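Local coordinates for dihydropteridine reductase (Dictyostelium discoideum, PDB 3ORF), which catalyses the NADH- or NADPH-dependent reduction of quinonoid dihydropteridines to tetrahydropteridines, which probably keeps tetrahydrobiopterin available as a cofactor for aromatic amino acid hydroxylases, at residues G182-D194 and S229-T241. Residues are numbered along the deposited sequence; the frame is centred on the assembly and turned at random.
Sequences GSTSLGILPVTLD and SRPTNGSLVKFET. With NAD (nicotinamide-adenine-dinucleotide), chain E.
Gly187 pairs with Leu236 where strands 184-190 and 236-241, parallel with axes 24° apart, come together: its N gives to Ser235 O and its O accepts from Val237 N at 2.7 Å. The pairing runs on with Leu189 N to Val237 O, Phe239 N to Leu189 O, and Val191 N to Phe239 O. The type II turn Thr232-Ser235 adds to it, as Gly234 N gives to Ser185 O. Asn233, its CG anti to the backbone N (chi1 -166°), brings OD1 to Ser185 N at 2.8 Å in a nearly straight bond. An alanine here would take away that acceptor and is likely to leave Ser185 N without a mate, and the turn less firmly tied to the strand.

Apolar packing centres on Phe239. With CG set between the backbone N and the carbonyl carbon (chi1 59°), the ring turns toward strand 184-190. Pro190 CA sits over one face, offset toward the rim, and Pro190 CB is 3.4 Å from Phe239 CZ; Ile188 CB and Leu193 CD2 come in at the edge, and Trp248 stacks on the ring. On the Phe239 side, toward the start of the strand, Leu186 CD1 meets Pro231 CD at 3.7 Å, beside Trp223 of helix 213-225. On the opposite face of the sheet both methyls of Leu189 rest against Leu236 CB, covered by helix 156-172.

At the C-terminal end, water 1 accepts from Thr192 N and lies within bonding distance of Phe239 O. Pro190 CG lies 3.6 Å from C4N of the nicotinamide, whose carboxamide lies beside Val191 and Leu193. Strand 184-190, flanked by the parallel strand 236-241 and ending in a loop at the nicotinamide, is characteristic of the Rossmann fold of short-chain dehydrogenases/reductases.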
loop_
_atom_site.group_PDB
_atom_site.type_symbol
_atom_site.label_atom_id
_atom_site.label_comp_id
_atom_site.label_asym_id
_atom_site.label_seq_id
_atom_site.Cartn_x
_atom_site.Cartn_y
_atom_site.Cartn_z
ATOM N N GLY A 182 -0.231 19.693 17.178
ATOM C CA GLY A 182 0.186 19.000 18.383
ATOM C C GLY A 182 -0.212 17.536 18.498
ATOM O O GLY A 182 0.030 16.903 19.513
ATOM N N SER A 183 -0.826 16.975 17.461
ATOM C CA SER A 183 -1.219 15.589 17.523
ATOM C C SER A 183 -0.027 14.681 17.293
ATOM O O SER A 183 0.971 15.099 16.755
ATOM C CB SER A 183 -2.248 15.340 16.425
ATOM O OG SER A 183 -1.588 15.655 15.237
ATOM N N THR A 184 -0.175 13.413 17.624
ATOM C CA THR A 184 0.899 12.430 17.549
ATOM C C THR A 184 0.274 11.279 16.784
ATOM O O THR A 184 -0.794 10.805 17.182
ATOM C CB THR A 184 1.261 11.911 18.947
ATOM O OG1 THR A 184 1.933 12.940 19.655
ATOM C CG2 THR A 184 2.229 10.723 18.881
ATOM N N SER A 185 0.919 10.895 15.683
ATOM C CA SER A 185 0.548 9.746 14.828
ATOM C C SER A 185 1.544 8.594 15.161
ATOM O O SER A 185 2.772 8.810 15.074
ATOM C CB SER A 185 0.721 10.176 13.381
ATOM O OG SER A 185 0.571 9.122 12.428
ATOM N N LEU A 186 1.012 7.419 15.568
ATOM C CA LEU A 186 1.782 6.211 15.900
ATOM C C LEU A 186 1.202 4.987 15.178
ATOM O O LEU A 186 0.019 4.939 14.812
ATOM C CB LEU A 186 1.704 5.926 17.428
ATOM C CG LEU A 186 2.264 7.061 18.281
ATOM C CD1 LEU A 186 2.039 6.789 19.714
ATOM C CD2 LEU A 186 3.762 7.324 17.928
ATOM N N GLY A 187 2.040 3.977 15.004
ATOM C CA GLY A 187 1.612 2.699 14.554
ATOM C C GLY A 187 1.907 1.765 15.709
ATOM O O GLY A 187 2.953 1.918 16.371
ATOM N N ILE A 188 1.008 0.804 15.978
ATOM C CA ILE A 188 1.341 -0.287 16.915
ATOM C C ILE A 188 1.457 -1.503 16.061
ATOM O O ILE A 188 0.629 -1.710 15.152
ATOM C CB ILE A 188 0.289 -0.490 18.039
ATOM C CG1 ILE A 188 -1.095 -0.659 17.455
ATOM C CG2 ILE A 188 0.383 0.656 19.072
ATOM C CD1 ILE A 188 -2.174 -0.765 18.501
ATOM N N LEU A 189 2.547 -2.256 16.271
ATOM C CA LEU A 189 2.967 -3.289 15.337
ATOM C C LEU A 189 3.153 -4.558 16.178
ATOM O O LEU A 189 4.238 -4.853 16.637
ATOM C CB LEU A 189 4.305 -2.932 14.605
ATOM C CG LEU A 189 4.352 -2.221 13.237
ATOM C CD1 LEU A 189 3.704 -0.849 13.374
ATOM C CD2 LEU A 189 5.815 -2.098 12.836
ATOM N N PRO A 190 2.084 -5.325 16.338
ATOM C CA PRO A 190 2.201 -6.570 17.122
ATOM C C PRO A 190 2.962 -7.683 16.375
ATOM O O PRO A 190 2.856 -7.774 15.128
ATOM C CB PRO A 190 0.735 -6.986 17.379
ATOM C CG PRO A 190 -0.128 -6.189 16.342
ATOM C CD PRO A 190 0.777 -5.114 15.694
ATOM N N VAL A 191 3.814 -8.420 17.116
ATOM C CA VAL A 191 4.328 -9.717 16.667
ATOM C C VAL A 191 3.143 -10.730 16.686
ATOM O O VAL A 191 2.741 -11.241 15.645
ATOM C CB VAL A 191 5.526 -10.123 17.527
ATOM C CG1 VAL A 191 6.090 -11.523 17.121
ATOM C CG2 VAL A 191 6.596 -9.053 17.337
ATOM N N THR A 192 2.517 -10.908 17.848
ATOM C CA THR A 192 1.314 -11.736 17.945
ATOM C C THR A 192 0.437 -11.320 19.109
ATOM O O THR A 192 0.835 -11.418 20.306
ATOM C CB THR A 192 1.643 -13.265 18.189
ATOM O OG1 THR A 192 2.835 -13.630 17.486
ATOM C CG2 THR A 192 0.460 -14.139 17.731
ATOM N N LEU A 193 -0.725 -10.827 18.735
ATOM C CA LEU A 193 -1.882 -10.605 19.618
ATOM C C LEU A 193 -2.629 -11.901 19.956
ATOM O O LEU A 193 -2.703 -12.850 19.156
ATOM C CB LEU A 193 -2.940 -9.697 18.917
ATOM C CG LEU A 193 -2.580 -8.254 18.669
ATOM C CD1 LEU A 193 -3.849 -7.431 18.342
ATOM C CD2 LEU A 193 -1.922 -7.723 19.991
ATOM N N ASP A 194 -3.242 -11.908 21.120
ATOM C CA ASP A 194 -4.077 -13.030 21.517
ATOM C C ASP A 194 -5.501 -12.695 21.123
ATOM O O ASP A 194 -6.213 -12.023 21.875
ATOM C CB ASP A 194 -4.007 -13.290 23.015
ATOM C CG ASP A 194 -4.712 -14.588 23.426
ATOM O OD1 ASP A 194 -5.425 -15.192 22.613
ATOM O OD2 ASP A 194 -4.619 -14.996 24.579
ATOM N N SER A 229 4.674 10.292 27.817
ATOM C CA SER A 229 5.098 8.926 27.683
ATOM C C SER A 229 5.018 8.572 26.195
ATOM O O SER A 229 5.365 7.477 25.820
ATOM C CB SER A 229 4.178 7.971 28.502
ATOM O OG SER A 229 2.969 7.754 27.768
ATOM N N ARG A 230 4.507 9.479 25.373
ATOM C CA ARG A 230 4.367 9.225 23.943
ATOM C C ARG A 230 5.673 9.050 23.177
ATOM O O ARG A 230 6.625 9.824 23.328
ATOM C CB ARG A 230 3.555 10.330 23.270
ATOM C CG ARG A 230 2.051 10.189 23.493
ATOM C CD ARG A 230 1.294 11.520 23.039
ATOM N NE ARG A 230 -0.075 11.514 23.549
ATOM C CZ ARG A 230 -1.069 12.341 23.168
ATOM N NH1 ARG A 230 -0.924 13.273 22.255
ATOM N NH2 ARG A 230 -2.241 12.227 23.728
ATOM N N PRO A 231 5.756 7.998 22.341
ATOM C CA PRO A 231 6.987 7.966 21.519
ATOM C C PRO A 231 7.037 9.152 20.555
ATOM O O PRO A 231 6.053 9.767 20.273
ATOM C CB PRO A 231 6.830 6.679 20.679
ATOM C CG PRO A 231 5.732 5.875 21.362
ATOM C CD PRO A 231 4.887 6.837 22.141
ATOM N N THR A 232 8.196 9.407 19.980
ATOM C CA THR A 232 8.337 10.286 18.836
ATOM C C THR A 232 7.212 10.173 17.792
ATOM O O THR A 232 6.832 9.088 17.350
ATOM C CB THR A 232 9.769 10.088 18.149
ATOM O OG1 THR A 232 10.732 10.630 19.044
ATOM C CG2 THR A 232 9.903 10.883 16.869
ATOM N N ASN A 233 6.805 11.327 17.292
ATOM C CA ASN A 233 5.680 11.392 16.384
ATOM C C ASN A 233 6.090 10.614 15.130
ATOM O O ASN A 233 7.196 10.843 14.547
ATOM C CB ASN A 233 5.407 12.898 16.060
ATOM C CG ASN A 233 4.043 13.132 15.387
ATOM O OD1 ASN A 233 3.300 12.196 15.109
ATOM N ND2 ASN A 233 3.713 14.391 15.117
ATOM N N GLY A 234 5.233 9.694 14.715
ATOM C CA GLY A 234 5.550 8.860 13.584
ATOM C C GLY A 234 6.219 7.523 13.868
ATOM O O GLY A 234 6.517 6.807 12.890
ATOM N N SER A 235 6.575 7.218 15.124
ATOM C CA SER A 235 7.222 5.901 15.410
ATOM C C SER A 235 6.296 4.756 15.061
ATOM O O SER A 235 5.050 4.789 15.326
ATOM C CB SER A 235 7.485 5.754 16.905
ATOM O OG SER A 235 8.391 6.777 17.269
ATOM N N LEU A 236 6.887 3.696 14.559
ATOM C CA LEU A 236 6.172 2.420 14.470
ATOM C C LEU A 236 6.561 1.700 15.736
ATOM O O LEU A 236 7.756 1.430 15.946
ATOM C CB LEU A 236 6.727 1.642 13.262
ATOM C CG LEU A 236 6.532 2.396 11.958
ATOM C CD1 LEU A 236 7.027 1.552 10.734
ATOM C CD2 LEU A 236 4.992 2.809 11.725
ATOM N N VAL A 237 5.597 1.362 16.582
ATOM C CA VAL A 237 5.939 0.755 17.848
ATOM C C VAL A 237 5.681 -0.770 17.840
ATOM O O VAL A 237 4.502 -1.230 17.911
ATOM C CB VAL A 237 5.139 1.426 19.047
ATOM C CG1 VAL A 237 5.683 0.940 20.436
ATOM C CG2 VAL A 237 5.168 2.906 18.928
ATOM N N LYS A 238 6.786 -1.531 17.774
ATOM C CA LYS A 238 6.744 -2.993 17.785
ATOM C C LYS A 238 6.532 -3.498 19.212
ATOM O O LYS A 238 7.090 -2.942 20.146
ATOM C CB LYS A 238 8.056 -3.558 17.227
ATOM C CG LYS A 238 8.076 -5.083 16.970
ATOM C CD LYS A 238 9.451 -5.475 16.557
ATOM C CE LYS A 238 9.627 -7.018 16.553
ATOM N NZ LYS A 238 11.080 -7.307 16.658
ATOM N N PHE A 239 5.743 -4.545 19.393
ATOM C CA PHE A 239 5.627 -5.132 20.725
ATOM C C PHE A 239 5.469 -6.658 20.602
ATOM O O PHE A 239 4.787 -7.123 19.731
ATOM C CB PHE A 239 4.462 -4.498 21.559
ATOM C CG PHE A 239 3.068 -4.606 20.940
ATOM C CD1 PHE A 239 2.187 -5.599 21.353
ATOM C CD2 PHE A 239 2.638 -3.718 19.980
ATOM C CE1 PHE A 239 0.915 -5.673 20.851
ATOM C CE2 PHE A 239 1.329 -3.775 19.435
ATOM C CZ PHE A 239 0.477 -4.745 19.874
ATOM N N GLU A 240 6.099 -7.380 21.515
ATOM C CA GLU A 240 6.155 -8.801 21.528
ATOM C C GLU A 240 6.166 -9.224 23.002
ATOM O O GLU A 240 6.751 -8.555 23.850
ATOM C CB GLU A 240 7.455 -9.300 20.868
ATOM C CG GLU A 240 7.412 -10.840 20.498
ATOM C CD GLU A 240 8.674 -11.327 19.688
ATOM O OE1 GLU A 240 9.602 -10.512 19.381
ATOM O OE2 GLU A 240 8.731 -12.552 19.384
ATOM N N THR A 241 5.485 -10.322 23.271
ATOM C CA THR A 241 5.377 -10.884 24.580
ATOM C C THR A 241 6.208 -12.224 24.568
ATOM O O THR A 241 6.180 -12.990 23.568
ATOM C CB THR A 241 3.883 -11.138 24.887
ATOM O OG1 THR A 241 3.179 -9.897 24.883
ATOM C CG2 THR A 241 3.705 -11.792 26.264
HETATM P PA NAD E . -11.023 -8.855 13.969
HETATM O O1A NAD E . -11.279 -9.537 12.674
HETATM O O2A NAD E . -11.686 -9.314 15.220
HETATM O O5B NAD E . -11.590 -7.323 13.798
HETATM C C5B NAD E . -11.363 -6.433 12.767
HETATM C C4B NAD E . -12.587 -5.500 12.738
HETATM O O4B NAD E . -12.368 -4.586 11.624
HETATM C C3B NAD E . -13.851 -6.318 12.358
HETATM O O3B NAD E . -14.939 -5.838 13.113
HETATM C C2B NAD E . -14.171 -5.887 10.941
HETATM O O2B NAD E . -15.590 -5.848 10.713
HETATM C C1B NAD E . -13.612 -4.450 10.942
HETATM N N9A NAD E . -13.218 -3.927 9.604
HETATM C C8A NAD E . -12.604 -4.654 8.635
HETATM N N7A NAD E . -12.363 -3.816 7.614
HETATM C C5A NAD E . -12.853 -2.573 7.911
HETATM C C6A NAD E . -12.904 -1.311 7.241
HETATM N N6A NAD E . -12.463 -1.169 5.966
HETATM N N1A NAD E . -13.455 -0.235 7.873
HETATM C C2A NAD E . -13.961 -0.370 9.092
HETATM N N3A NAD E . -13.923 -1.551 9.744
HETATM C C4A NAD E . -13.407 -2.666 9.182
HETATM O O3 NAD E . -9.454 -8.765 14.075
HETATM P PN NAD E . -8.554 -8.528 15.298
HETATM O O1N NAD E . -8.068 -9.903 15.638
HETATM O O2N NAD E . -9.154 -7.567 16.314
HETATM O O5D NAD E . -7.266 -7.747 14.694
HETATM C C5D NAD E . -7.111 -6.325 14.782
HETATM C C4D NAD E . -5.911 -5.863 13.932
HETATM O O4D NAD E . -4.778 -6.741 14.167
HETATM C C3D NAD E . -6.099 -5.859 12.410
HETATM O O3D NAD E . -5.691 -4.521 11.952
HETATM C C2D NAD E . -5.109 -6.912 11.892
HETATM O O2D NAD E . -4.696 -6.488 10.583
HETATM C C1D NAD E . -3.997 -6.654 12.934
HETATM N N1N NAD E . -2.635 -7.324 13.149
HETATM C C2N NAD E . -2.418 -8.576 13.877
HETATM C C3N NAD E . -1.066 -9.051 14.004
HETATM C C7N NAD E . -0.673 -10.351 14.758
HETATM O O7N NAD E . 0.152 -11.134 14.249
HETATM N N7N NAD E . -1.232 -10.484 15.979
HETATM C C4N NAD E . 0.010 -8.306 13.464
HETATM C C5N NAD E . -0.217 -7.094 12.801
HETATM C C6N NAD E . -1.510 -6.621 12.649
HETATM O O HOH W 1 2.643 -8.961 20.301
HETATM O O HOH W 2 3.919 -11.529 21.027
#